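Side-chain contacts in inactive glucansucrase (Lactobacillus reuteri, PDB 5JBD), which belongs to glycoside hydrolase family 70, with a TIM-barrel domain and a bound calcium ion, but is an inactive glucansucrase: residues A[484-487]-A[488-492]; A[448-451]-A[452-456]; A[79-82]-A[83-86]; A[32-35]-A[36-39]. One frame throughout, in Å; residues are numbered along the deposited sequence.

Contact 1: A[484-487]-A[488-492]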
# COMPACT_ATOMS: atom_id res chain seq x y z
N ASP A 484 -28.23 0.12 -4.31
CA ASP A 484 -29.42 -0.73 -4.40
C ASP A 484 -29.14 -1.99 -5.22
O ASP A 484 -29.52 -3.10 -4.82
CB ASP A 484 -30.61 0.04 -4.99
CG ASP A 484 -31.24 1.01 -4.00
OD1 ASP A 484 -31.02 0.91 -2.78
OD2 ASP A 484 -31.99 1.89 -4.47
N ALA A 485 -28.46 -1.83 -6.35
CA ALA A 485 -28.13 -2.95 -7.21
C ALA A 485 -27.22 -3.95 -6.53
O ALA A 485 -27.51 -5.15 -6.50
CB ALA A 485 -27.49 -2.46 -8.50
N ILE A 486 -26.14 -3.44 -5.95
CA ILE A 486 -25.12 -4.32 -5.36
C ILE A 486 -25.66 -5.07 -4.14
O ILE A 486 -25.47 -6.28 -4.04
CB ILE A 486 -23.80 -3.58 -5.07
CG1 ILE A 486 -23.24 -2.99 -6.37
CG2 ILE A 486 -22.79 -4.53 -4.44
CD1 ILE A 486 -22.12 -2.00 -6.20
N THR A 487 -26.39 -4.36 -3.26
CA THR A 487 -26.96 -5.00 -2.06
C THR A 487 -28.07 -6.00 -2.38
O THR A 487 -28.19 -7.04 -1.72
CB THR A 487 -27.45 -3.98 -1.01
OG1 THR A 487 -28.42 -3.08 -1.59
CG2 THR A 487 -26.28 -3.18 -0.47
N THR A 488 -28.87 -5.71 -3.41
CA THR A 488 -29.82 -6.71 -3.92
C THR A 488 -29.09 -8.01 -4.32
O THR A 488 -29.52 -9.10 -3.96
CB THR A 488 -30.66 -6.14 -5.08
OG1 THR A 488 -31.34 -4.97 -4.63
CG2 THR A 488 -31.71 -7.14 -5.55
N LEU A 489 -27.99 -7.88 -5.04
CA LEU A 489 -27.20 -9.04 -5.44
C LEU A 489 -26.56 -9.75 -4.23
O LEU A 489 -26.49 -10.99 -4.19
CB LEU A 489 -26.13 -8.63 -6.46
CG LEU A 489 -26.65 -8.13 -7.82
CD1 LEU A 489 -25.53 -7.43 -8.60
CD2 LEU A 489 -27.23 -9.30 -8.61
N MET A 490 -26.10 -8.97 -3.26
CA MET A 490 -25.44 -9.53 -2.06
C MET A 490 -26.41 -10.39 -1.24
O MET A 490 -26.09 -11.53 -0.90
CB MET A 490 -24.84 -8.40 -1.22
CG MET A 490 -23.61 -7.76 -1.84
SD MET A 490 -23.12 -6.26 -0.97
CE MET A 490 -22.30 -6.94 0.47
N ARG A 491 -27.62 -9.88 -0.99
CA ARG A 491 -28.64 -10.63 -0.24
C ARG A 491 -29.08 -11.88 -1.02
O ARG A 491 -29.23 -12.95 -0.43
CB ARG A 491 -29.87 -9.77 0.06
CG ARG A 491 -29.66 -8.68 1.10
CD ARG A 491 -30.90 -7.81 1.24
NE ARG A 491 -30.56 -6.48 1.75
CZ ARG A 491 -30.66 -6.07 3.02
NH1 ARG A 491 -31.10 -6.88 3.97
NH2 ARG A 491 -30.30 -4.82 3.34
N ALA A 492 -29.30 -11.72 -2.33
CA ALA A 492 -29.69 -12.86 -3.17
C ALA A 492 -28.62 -13.96 -3.19
O ALA A 492 -28.94 -15.16 -3.21
CB ALA A 492 -30.01 -12.39 -4.59
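Thr488 turns its hydroxyl back along the helix onto the carbonyl of Asp484, with OG1 of Thr488 2.6 Å from O of Asp484. The same oxygen takes the regular helical bond from Thr488 N (3.0 Å to Asp484 O), and the two donors come in from opposite faces of the carbonyl plane, so one residue grips this oxygen twice. The first torsion explains it: with chi1 at -57°, OG1 stands beside Thr488's own backbone N and faces the preceding turn. Thr487, next door, has chi1 near +57° and sends its hydroxyl to the carbonyl of Tyr483, so both threonines spend their polar ends on backbone one turn back.

On the other flank Ile486 and Met490 cross obliquely. The methyl CG2 of Ile486 meets SD of Met490 at 3.9 Å, and Met490 CG sits only 3.2 Å from O of Ile486. Leu489 lays its CG against the carbonyl of Ala485, 3.4 Å from that O. At Arg491 the aliphatic part passes the carbonyl of Thr487, with CG 3.6 Å from that oxygen.

Further out, Ile486 and Leu489 pack on Tyr450 of helix 446-455, while Thr488 leans on Leu568 of strand 564-571 and Met490 on Met651 and Ile686. The arrangement is an ordinary alpha-helical turn in which threonine hydroxyls bond to carbonyls four residues earlier, in a helix that lies in sequence between barrel strands 460-464 and 652-654 of the TIM-barrel domain.

Contact 2: A[448-451]-A[452-456]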
# COMPACT_ATOMS: atom_id res chain seq x y z
N ALA A 448 -23.63 -5.08 -13.53
CA ALA A 448 -23.35 -6.36 -14.20
C ALA A 448 -22.00 -6.96 -13.78
O ALA A 448 -21.88 -8.19 -13.66
CB ALA A 448 -23.43 -6.20 -15.73
N GLN A 449 -20.98 -6.13 -13.58
CA GLN A 449 -19.70 -6.62 -13.09
C GLN A 449 -19.91 -7.34 -11.76
O GLN A 449 -19.42 -8.46 -11.58
CB GLN A 449 -18.66 -5.51 -12.96
CG GLN A 449 -18.17 -5.00 -14.30
CD GLN A 449 -17.05 -3.97 -14.19
OE1 GLN A 449 -16.00 -4.24 -13.61
NE2 GLN A 449 -17.28 -2.79 -14.77
N TYR A 450 -20.68 -6.72 -10.86
CA TYR A 450 -21.02 -7.36 -9.58
C TYR A 450 -21.91 -8.59 -9.71
O TYR A 450 -21.77 -9.55 -8.93
CB TYR A 450 -21.64 -6.35 -8.59
CG TYR A 450 -20.61 -5.63 -7.75
CD1 TYR A 450 -20.03 -6.27 -6.65
CD2 TYR A 450 -20.19 -4.33 -8.07
CE1 TYR A 450 -19.07 -5.62 -5.88
CE2 TYR A 450 -19.22 -3.69 -7.31
CZ TYR A 450 -18.67 -4.33 -6.22
OH TYR A 450 -17.70 -3.71 -5.45
N ALA A 451 -22.84 -8.58 -10.65
CA ALA A 451 -23.72 -9.74 -10.87
C ALA A 451 -22.91 -10.98 -11.26
O ALA A 451 -23.22 -12.09 -10.80
CB ALA A 451 -24.77 -9.44 -11.91
N ILE A 452 -21.89 -10.78 -12.09
CA ILE A 452 -20.96 -11.85 -12.45
C ILE A 452 -20.12 -12.26 -11.23
O ILE A 452 -20.06 -13.45 -10.88
CB ILE A 452 -20.04 -11.43 -13.64
CG1 ILE A 452 -20.84 -11.25 -14.94
CG2 ILE A 452 -18.88 -12.42 -13.83
CD1 ILE A 452 -21.42 -12.53 -15.53
N LEU A 453 -19.47 -11.27 -10.59
CA LEU A 453 -18.63 -11.54 -9.43
C LEU A 453 -19.37 -12.34 -8.34
O LEU A 453 -18.83 -13.30 -7.79
CB LEU A 453 -18.10 -10.24 -8.81
CG LEU A 453 -16.93 -10.46 -7.83
CD1 LEU A 453 -15.61 -10.48 -8.57
CD2 LEU A 453 -16.91 -9.40 -6.74
N LEU A 454 -20.59 -11.94 -8.03
CA LEU A 454 -21.33 -12.53 -6.91
C LEU A 454 -22.02 -13.85 -7.22
O LEU A 454 -22.49 -14.52 -6.29
CB LEU A 454 -22.32 -11.51 -6.35
CG LEU A 454 -21.63 -10.27 -5.73
CD1 LEU A 454 -22.64 -9.17 -5.45
CD2 LEU A 454 -20.88 -10.62 -4.45
N SER A 455 -22.13 -14.22 -8.49
CA SER A 455 -22.70 -15.51 -8.90
C SER A 455 -21.62 -16.53 -9.27
O SER A 455 -21.93 -17.71 -9.42
CB SER A 455 -23.69 -15.33 -10.05
OG SER A 455 -23.08 -14.74 -11.19
N ASN A 456 -20.36 -16.09 -9.43
CA ASN A 456 -19.28 -17.00 -9.82
C ASN A 456 -18.98 -18.09 -8.76
O ASN A 456 -18.92 -17.80 -7.56
CB ASN A 456 -17.98 -16.22 -10.11
CG ASN A 456 -17.87 -15.75 -11.56
OD1 ASN A 456 -18.67 -16.11 -12.43
ND2 ASN A 456 -16.84 -14.97 -11.82
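Two side chains aim back at the preceding turn by different torsions: Ser455 holds OG between its own backbone N and carbonyl carbon (chi1 59°), where it meets Ala451, while Leu454 keeps CG beside its backbone N (chi1 -65°), next to Tyr450. Residues 448-453 run along an alpha-helix and the contact lies towards its C-terminal end; the helix precedes strand 460-464 of the parallel sheet of the TIM barrel.

Leu454 rides over the Tyr450 carbonyl, its CG 3.3 Å from O of Tyr450, and its methyl CD1 then reaches the phenol, 4.1 Å from CD1 of Tyr450. Leu453 brings its CD2 to the same ring atom, 4.4 Å from Tyr450 CD1, so two leucines close on one ring carbon. Beyond them the phenol is tied down at its far end: its OH bonds to Asp467 and to the backbone N of Tyr464, which restrains the ring. Ile452, on another flank of the helix, rests CG1 3.5 Å from O of Ala448 and packs on Val541 of strand 537-542.

Main-chain bonds of the alpha-helix come before Ser455, as with Leu453 N to Gln449 O at 3.0 Å. At Ala451 the side chain does more of the work: Ser455 OG lies in the plane of that carbonyl, on a lone pair of O, at 2.7 Å, whereas Ser455 N reaches Ala451 O through a weak bond of 3.3 Å.

Contact 3: A[79-82]-A[83-86]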
# COMPACT_ATOMS: atom_id res chain seq x y z
N TRP A 79 24.55 28.25 17.92
CA TRP A 79 24.97 27.39 16.84
C TRP A 79 24.86 28.13 15.52
O TRP A 79 24.09 29.08 15.39
CB TRP A 79 24.15 26.10 16.85
CG TRP A 79 24.47 25.21 18.01
CD1 TRP A 79 24.38 25.54 19.35
CD2 TRP A 79 24.93 23.87 17.97
NE1 TRP A 79 24.75 24.47 20.12
CE2 TRP A 79 25.10 23.44 19.30
CE3 TRP A 79 25.23 22.98 16.93
CZ2 TRP A 79 25.56 22.16 19.62
CZ3 TRP A 79 25.68 21.72 17.25
CH2 TRP A 79 25.82 21.31 18.58
N ARG A 80 25.66 27.70 14.54
CA ARG A 80 25.65 28.28 13.21
C ARG A 80 25.63 27.18 12.16
O ARG A 80 26.12 26.08 12.40
CB ARG A 80 26.88 29.18 13.00
CG ARG A 80 27.00 30.38 13.92
CD ARG A 80 25.90 31.40 13.66
NE ARG A 80 26.00 32.59 14.50
CZ ARG A 80 25.42 32.75 15.70
NH1 ARG A 80 24.68 31.79 16.26
NH2 ARG A 80 25.59 33.89 16.35
N PRO A 81 25.04 27.48 10.98
CA PRO A 81 25.02 26.51 9.90
C PRO A 81 26.41 26.32 9.31
O PRO A 81 27.16 27.30 9.10
CB PRO A 81 24.08 27.16 8.88
CG PRO A 81 24.23 28.62 9.12
CD PRO A 81 24.40 28.75 10.60
N LEU A 82 26.75 25.06 9.05
CA LEU A 82 28.04 24.71 8.45
C LEU A 82 28.26 25.41 7.10
O LEU A 82 29.40 25.76 6.76
CB LEU A 82 28.20 23.19 8.34
CG LEU A 82 28.50 22.44 9.65
CD1 LEU A 82 28.20 20.95 9.55
CD2 LEU A 82 29.93 22.67 10.08
N LEU A 83 27.18 25.66 6.35
CA LEU A 83 27.27 26.31 5.03
C LEU A 83 27.73 27.76 5.03
O LEU A 83 27.98 28.31 3.95
CB LEU A 83 25.95 26.18 4.25
CG LEU A 83 25.79 24.84 3.55
CD1 LEU A 83 24.33 24.59 3.20
CD2 LEU A 83 26.70 24.73 2.32
N MET A 84 27.81 28.40 6.20
CA MET A 84 28.51 29.69 6.34
C MET A 84 30.04 29.57 6.26
O MET A 84 30.72 30.58 6.02
CB MET A 84 28.18 30.35 7.69
CG MET A 84 26.86 31.07 7.72
SD MET A 84 26.45 31.55 9.40
CE MET A 84 27.62 32.86 9.71
N TYR A 85 30.56 28.36 6.54
CA TYR A 85 32.00 28.11 6.69
C TYR A 85 32.60 27.08 5.72
O TYR A 85 33.78 27.19 5.40
CB TYR A 85 32.30 27.60 8.11
CG TYR A 85 31.93 28.56 9.22
CD1 TYR A 85 32.84 29.50 9.69
CD2 TYR A 85 30.68 28.50 9.81
CE1 TYR A 85 32.50 30.36 10.73
CE2 TYR A 85 30.33 29.36 10.85
CZ TYR A 85 31.24 30.29 11.31
OH TYR A 85 30.90 31.16 12.32
N ILE A 86 31.82 26.07 5.30
CA ILE A 86 32.30 25.00 4.42
C ILE A 86 31.34 24.72 3.28
O ILE A 86 30.12 24.91 3.41
CB ILE A 86 32.58 23.68 5.18
CG1 ILE A 86 31.31 23.14 5.86
CG2 ILE A 86 33.66 23.89 6.22
CD1 ILE A 86 31.48 21.74 6.42
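Met84 folds back on Pro81 in the short 3-10 turn that follows strand 80-81, the partner of strand 58-59. Its chain runs straight through chi2 and then bends at chi3 (71°), leaving SD 3.7 Å from both CG and CD of Pro81; the methionine crosses the proline ring at a slant. Arg80 also bends, at chi2 (-67°), and NH1 donates to O of Trp79 at 2.9 Å; the oxygen lies in the guanidinium plane, but NH1 stands above the carbonyl plane. Its NE makes a salt bridge to Glu141 of helix 126-147, and NH2 has a partner elsewhere as well.

Tyr85 offers its ring edge: CE2 stands 4.1 Å from CB of Arg80, and the carbonyls of Pro81 and Leu82 also lie near the ring plane. Ile86 sets CG1 between its backbone N and carbonyl carbon (chi1 60°), 4.0 Å from CB of Leu82, and the two side chains run alongside, pointing the same way.

Met84 N bonds to Pro81 O at 3.2 Å, and Leu82 O accepts from Ile86 N at 2.8 Å and Tyr85 N at 2.9 Å. Leu82 O is thus answered by backbone and the Arg80 guanidinium partly by charge, while sulfur, proline ring and aliphatic branches meet by apolar packing.

Contact 4: A[32-35]-A[36-39]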
# COMPACT_ATOMS: atom_id res chain seq x y z
N GLY A 32 40.25 36.52 17.61
CA GLY A 32 40.40 36.58 16.16
C GLY A 32 39.67 35.48 15.40
O GLY A 32 38.86 34.74 15.97
N THR A 33 40.00 35.36 14.11
CA THR A 33 39.37 34.41 13.17
C THR A 33 39.51 32.94 13.54
O THR A 33 38.71 32.13 13.12
CB THR A 33 39.94 34.58 11.75
OG1 THR A 33 41.37 34.57 11.80
CG2 THR A 33 39.46 35.89 11.13
N TRP A 34 40.53 32.59 14.33
CA TRP A 34 40.66 31.21 14.86
C TRP A 34 39.42 30.73 15.64
O TRP A 34 39.19 29.53 15.74
CB TRP A 34 41.91 31.06 15.74
CG TRP A 34 41.86 31.82 17.01
CD1 TRP A 34 42.35 33.07 17.24
CD2 TRP A 34 41.29 31.38 18.26
NE1 TRP A 34 42.12 33.44 18.53
CE2 TRP A 34 41.47 32.42 19.18
CE3 TRP A 34 40.64 30.20 18.67
CZ2 TRP A 34 41.02 32.34 20.51
CZ3 TRP A 34 40.19 30.12 20.00
CH2 TRP A 34 40.39 31.18 20.90
N GLU A 35 38.64 31.68 16.17
CA GLU A 35 37.40 31.37 16.90
C GLU A 35 36.30 30.76 16.00
O GLU A 35 35.30 30.24 16.51
CB GLU A 35 36.89 32.62 17.65
CG GLU A 35 37.89 33.15 18.68
CD GLU A 35 37.38 34.33 19.50
OE1 GLU A 35 36.29 34.21 20.09
OE2 GLU A 35 38.09 35.35 19.57
N ASN A 36 36.48 30.79 14.68
CA ASN A 36 35.67 29.96 13.76
C ASN A 36 35.78 28.45 14.01
O ASN A 36 34.92 27.69 13.59
CB ASN A 36 36.05 30.23 12.31
CG ASN A 36 35.81 31.67 11.88
OD1 ASN A 36 35.20 32.46 12.59
ND2 ASN A 36 36.31 32.01 10.71
N MET A 37 36.85 28.01 14.67
CA MET A 37 37.02 26.59 15.01
C MET A 37 35.87 26.07 15.86
O MET A 37 35.26 26.83 16.63
CB MET A 37 38.36 26.34 15.74
CG MET A 37 38.40 26.80 17.19
SD MET A 37 39.99 26.48 18.00
CE MET A 37 39.78 24.75 18.41
N ALA A 38 35.59 24.77 15.74
CA ALA A 38 34.58 24.13 16.58
C ALA A 38 34.91 24.37 18.04
O ALA A 38 36.09 24.39 18.42
CB ALA A 38 34.47 22.64 16.30
N PHE A 39 33.88 24.60 18.86
CA PHE A 39 34.09 24.83 20.29
C PHE A 39 34.73 23.59 20.94
O PHE A 39 35.59 23.72 21.79
CB PHE A 39 32.77 25.18 20.99
CG PHE A 39 32.87 25.27 22.49
CD1 PHE A 39 33.40 26.40 23.09
CD2 PHE A 39 32.43 24.22 23.30
CE1 PHE A 39 33.50 26.49 24.47
CE2 PHE A 39 32.53 24.30 24.67
CZ PHE A 39 33.06 25.44 25.26
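Trp34 and Met37 both carry CG between backbone N and carbonyl carbon, the more congested choice, with chi1 of 68° and 75°; with these settings, and the bend of Met37 at chi3, the two side chains meet. SD of Met37 arrives at the edge of the indole, 3.8 Å from CE3 of Trp34. Measured to the centroid of the six-membered ring the sulfur is 5.1 Å away and 82° off the normal, a Met-aromatic contact made at the ring edge, near its plane. Along the way, Met37 CG passes 3.2 Å from O of Trp34.

One face of the indole is taken by Glu35, whose CG sits 3.6 Å above the ring plane near its centre. Its carboxylate goes elsewhere: OE2 of Glu35 accepts from Gly32 N at 3.1 Å, on the anti side of the carboxylate. The indole NE1 bonds to the carbonyl of Gly30, which limits how far the ring could swing.

The backbone here makes a short 3-10 turn, Asn36 N to Thr33 O and Met37 N to Trp34 O both at 3.0 Å. Asn36 ties the turn to the fold: its side-chain ND2 bonds to Gln134 of helix 126-147 and its backbone O to the hydroxyl of Tyr59. Glu35 CG thus lies over one face of the tryptophan, with Gly32 O near its rim, and the sulfur is at an edge, while the polar ends go to the backbone and to helix 126-147; Asn36 and backbone bonds such as Met37 with Tyr62 hold this partly buried N-terminal turn.

The four contacts form two distant pairs. Contacts 1 and 2 lie on neighbouring helices with centres about 10 Å apart and touch directly: Ile486 CD1 is 3.5 Å from Tyr450 CE2, and Leu489 CB is 3.7 Å from Leu454 CD1, so Leu489 and Ile486 pack one helix on the other. Contacts 3 and 4, centres about 12 Å apart, meet where Tyr85 CE1 lies 3.7 Å from Asn36 CG. Between the pairs the centres of contacts 1 and 3 are about 66 Å apart, on opposite sides of the chain's centre. The calcium site of Glu237, Asp243, Asn287 and Asn751 draws on none of the four.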